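Local coordinates for de novo design, hyper stable, disulfide-rich mini protein (Synthetic construct, PDB 5JG9) that has no known natural activity, being a small de novo designed, disulfide-rich protein made to fold into a hyperstable beta-alpha-beta-beta scaffold, at residues E14-R18 and C40-E44. Sequence-based numbering, arbitrary orientation.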
ATOM      1  N   GLU A  14       8.069  -3.807  -6.373  1.00 36.44           N
ATOM      2  CA  GLU A  14       7.717  -4.104  -5.003  1.00 37.54           C
ATOM      3  C   GLU A  14       8.385  -3.082  -4.043  1.00 39.40           C
ATOM      4  O   GLU A  14       7.790  -2.597  -3.109  1.00 39.04           O
ATOM      5  CB  GLU A  14       8.211  -5.499  -4.674  1.00 40.58           C
ATOM      6  CG  GLU A  14       7.939  -5.908  -3.233  1.00 41.76           C
ATOM      7  CD  GLU A  14       8.508  -7.267  -2.898  1.00 43.77           C
ATOM      8  OE1 GLU A  14       9.166  -7.887  -3.754  1.00 48.18           O
ATOM      9  OE2 GLU A  14       8.279  -7.706  -1.778  1.00 45.35           O
ATOM     10  N   GLU A  15       9.646  -2.759  -4.316  1.00 42.13           N
ATOM     11  CA  GLU A  15      10.454  -1.911  -3.420  1.00 45.66           C
ATOM     12  C   GLU A  15       9.778  -0.528  -3.266  1.00 41.47           C
ATOM     13  O   GLU A  15       9.495  -0.092  -2.159  1.00 40.07           O
ATOM     14  CB  GLU A  15      11.912  -1.860  -3.955  1.00 50.69           C
ATOM     15  CG  GLU A  15      12.934  -1.391  -2.931  1.00 55.88           C
ATOM     16  CD  GLU A  15      12.930   0.119  -2.693  1.00 57.42           C
ATOM     17  OE1 GLU A  15      13.235   0.527  -1.500  1.00 59.83           O
ATOM     18  OE2 GLU A  15      12.652   0.890  -3.702  1.00 54.80           O
ATOM     19  N   ARG A  16       9.359   0.047  -4.397  1.00 42.27           N
ATOM     20  CA  ARG A  16       8.699   1.364  -4.441  1.00 40.56           C
ATOM     21  C   ARG A  16       7.343   1.353  -3.799  1.00 35.59           C
ATOM     22  O   ARG A  16       6.965   2.257  -3.057  1.00 33.04           O
ATOM     23  CB  ARG A  16       8.518   1.794  -5.883  1.00 42.42           C
ATOM     24  CG  ARG A  16       7.986   3.184  -5.998  1.00 43.17           C
ATOM     25  CD  ARG A  16       8.061   3.688  -7.429  1.00 47.67           C
ATOM     26  NE  ARG A  16       7.384   4.975  -7.526  1.00 51.04           N
ATOM     27  CZ  ARG A  16       6.854   5.526  -8.645  1.00 51.82           C
ATOM     28  NH1 ARG A  16       6.931   4.905  -9.817  1.00 54.02           N
ATOM     29  NH2 ARG A  16       6.212   6.709  -8.581  1.00 49.41           N
ATOM     30  N   VAL A  17       6.577   0.303  -4.074  1.00 33.66           N
ATOM     31  CA  VAL A  17       5.260   0.214  -3.533  1.00 28.88           C
ATOM     32  C   VAL A  17       5.361   0.214  -1.970  1.00 28.91           C
ATOM     33  O   VAL A  17       4.536   0.863  -1.277  1.00 26.89           O
ATOM     34  CB  VAL A  17       4.482  -1.019  -4.059  1.00 27.59           C
ATOM     35  CG1 VAL A  17       3.152  -1.176  -3.374  1.00 24.81           C
ATOM     36  CG2 VAL A  17       4.208  -0.890  -5.552  1.00 28.28           C
ATOM     37  N   ARG A  18       6.259  -0.618  -1.457  1.00 29.88           N
ATOM     38  CA  ARG A  18       6.419  -0.846  -0.015  1.00 31.35           C
ATOM     39  C   ARG A  18       6.807   0.462   0.680  1.00 31.57           C
ATOM     40  O   ARG A  18       6.260   0.828   1.723  1.00 30.23           O
ATOM     41  CB  ARG A  18       7.493  -1.950   0.228  1.00 35.66           C
ATOM     42  CG  ARG A  18       6.950  -3.373   0.064  1.00 38.13           C
ATOM     43  CD  ARG A  18       8.060  -4.387   0.210  1.00 44.62           C
ATOM     44  NE  ARG A  18       7.567  -5.728  -0.061  1.00 48.29           N
ATOM     45  CZ  ARG A  18       6.691  -6.400   0.710  1.00 48.66           C
ATOM     46  NH1 ARG A  18       6.173  -5.932   1.873  1.00 46.64           N
ATOM     47  NH2 ARG A  18       6.316  -7.580   0.276  1.00 54.78           N
ATOM     48  N   CYS A  40       1.229  -8.088  -8.952  1.00 23.67           N
ATOM     49  CA  CYS A  40       1.197  -6.662  -8.639  1.00 23.91           C
ATOM     50  C   CYS A  40       1.094  -6.476  -7.167  1.00 26.32           C
ATOM     51  O   CYS A  40       0.310  -7.191  -6.502  1.00 26.06           O
ATOM     52  CB  CYS A  40      -0.039  -6.039  -9.268  1.00 23.79           C
ATOM     53  SG  CYS A  40      -0.079  -6.154 -11.056  1.00 23.33           S
ATOM     54  N   TYR A  41       1.862  -5.541  -6.630  1.00 25.47           N
ATOM     55  CA  TYR A  41       1.828  -5.197  -5.243  1.00 25.96           C
ATOM     56  C   TYR A  41       0.775  -4.122  -5.027  1.00 23.79           C
ATOM     57  O   TYR A  41       0.473  -3.330  -5.928  1.00 20.31           O
ATOM     58  CB  TYR A  41       3.216  -4.753  -4.746  1.00 26.60           C
ATOM     59  CG  TYR A  41       4.104  -5.946  -4.679  1.00 27.17           C
ATOM     60  CD1 TYR A  41       4.797  -6.359  -5.788  1.00 28.25           C
ATOM     61  CD2 TYR A  41       4.222  -6.693  -3.490  1.00 28.84           C
ATOM     62  CE1 TYR A  41       5.518  -7.536  -5.787  1.00 30.57           C
ATOM     63  CE2 TYR A  41       5.002  -7.830  -3.436  1.00 31.16           C
ATOM     64  CZ  TYR A  41       5.633  -8.255  -4.577  1.00 32.43           C
ATOM     65  OH  TYR A  41       6.379  -9.388  -4.560  1.00 34.92           O
ATOM     66  N   VAL A  42       0.183  -4.211  -3.829  1.00 21.69           N
ATOM     67  CA  VAL A  42      -1.018  -3.490  -3.436  1.00 21.74           C
ATOM     68  C   VAL A  42      -0.697  -2.855  -2.066  1.00 20.90           C
ATOM     69  O   VAL A  42      -0.311  -3.516  -1.152  1.00 21.09           O
ATOM     70  CB  VAL A  42      -2.289  -4.426  -3.355  1.00 21.89           C
ATOM     71  CG1 VAL A  42      -3.517  -3.636  -2.880  1.00 21.75           C
ATOM     72  CG2 VAL A  42      -2.581  -5.057  -4.696  1.00 23.64           C
ATOM     73  N   CYS A  43      -0.837  -1.547  -1.976  1.00 21.15           N
ATOM     74  CA  CYS A  43      -0.842  -0.807  -0.713  1.00 22.30           C
ATOM     75  C   CYS A  43      -2.254  -0.785  -0.097  1.00 22.99           C
ATOM     76  O   CYS A  43      -3.207  -0.237  -0.706  1.00 23.23           O
ATOM     77  CB  CYS A  43      -0.356   0.616  -0.908  1.00 22.16           C
ATOM     78  SG  CYS A  43      -0.371   1.512   0.642  1.00 23.38           S
ATOM     79  N   GLU A  44      -2.409  -1.365   1.066  1.00 22.83           N
ATOM     80  CA  GLU A  44      -3.681  -1.268   1.821  1.00 23.98           C
ATOM     81  C   GLU A  44      -3.535  -0.338   2.982  1.00 23.85           C
ATOM     82  O   GLU A  44      -2.637  -0.535   3.839  1.00 24.61           O
ATOM     83  CB  GLU A  44      -4.052  -2.661   2.323  1.00 27.11           C
ATOM     84  CG  GLU A  44      -5.227  -2.599   3.335  1.00 31.24           C
ATOM     85  CD  GLU A  44      -5.436  -3.961   4.017  1.00 33.86           C
ATOM     86  OE1 GLU A  44      -5.149  -4.038   5.254  1.00 35.09           O
ATOM     87  OE2 GLU A  44      -5.773  -4.914   3.299  1.00 33.09           O
TER
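Glu-14 lays its side chain flat over one face of the Tyr-41 ring, with CG 3.6 Å from the ring centroid and 14° off the normal, a CH-pi contact. CG stands anti to the backbone N and the chain beyond it is extended, which carries the carboxylate on across the ring toward the phenol end. Carboxylate and ring planes lie 8° apart, so the two groups stack, and Glu-14 OE1 comes 3.3 Å from Tyr-41 OH. Arg-18, one helical turn later, presents the NE/NH2 side of its guanidinium to one oxygen, forming a salt bridge: both NE, at 2.7 Å, and NH2 donate to Glu-14 OE2. Both approach on the anti side, with the oxygen nearly in the guanidinium plane, so that two N-H groups grip OE2, while the stacking on Tyr-41 favours the carboxylate's flat orientation. Arg-18 NH2 also passes obliquely near the tyrosine, 3.9 Å from Tyr-41 CE2. In this EHEE mini-protein fold, helix 14-28 packs on a three-stranded antiparallel sheet and here runs nearly parallel to its central strand, 40-46; the local axes diverge by 5° and approach to 8.4 Å. Replacing Glu-14 with an alanine would probably uncover this face of Tyr-41 and deprive Arg-18 of its carboxylate mate, freeing the guanidinium to turn. Deeper in the interface, Val-17 points toward the strand and packs CG1 against Tyr-41 CB at 3.8 Å; the same methyl reaches the backbone, 4.2 Å from Cys-43 N. Disulfides tie strand 40-46 to the rest of the chain: Cys-43 to Cys-21, farther along the helix, and Cys-40 to Cys-10. At the ring's outer end, Tyr-41 OH is hydrogen-bonded to Lys-36 NZ of the adjacent strand 31-37.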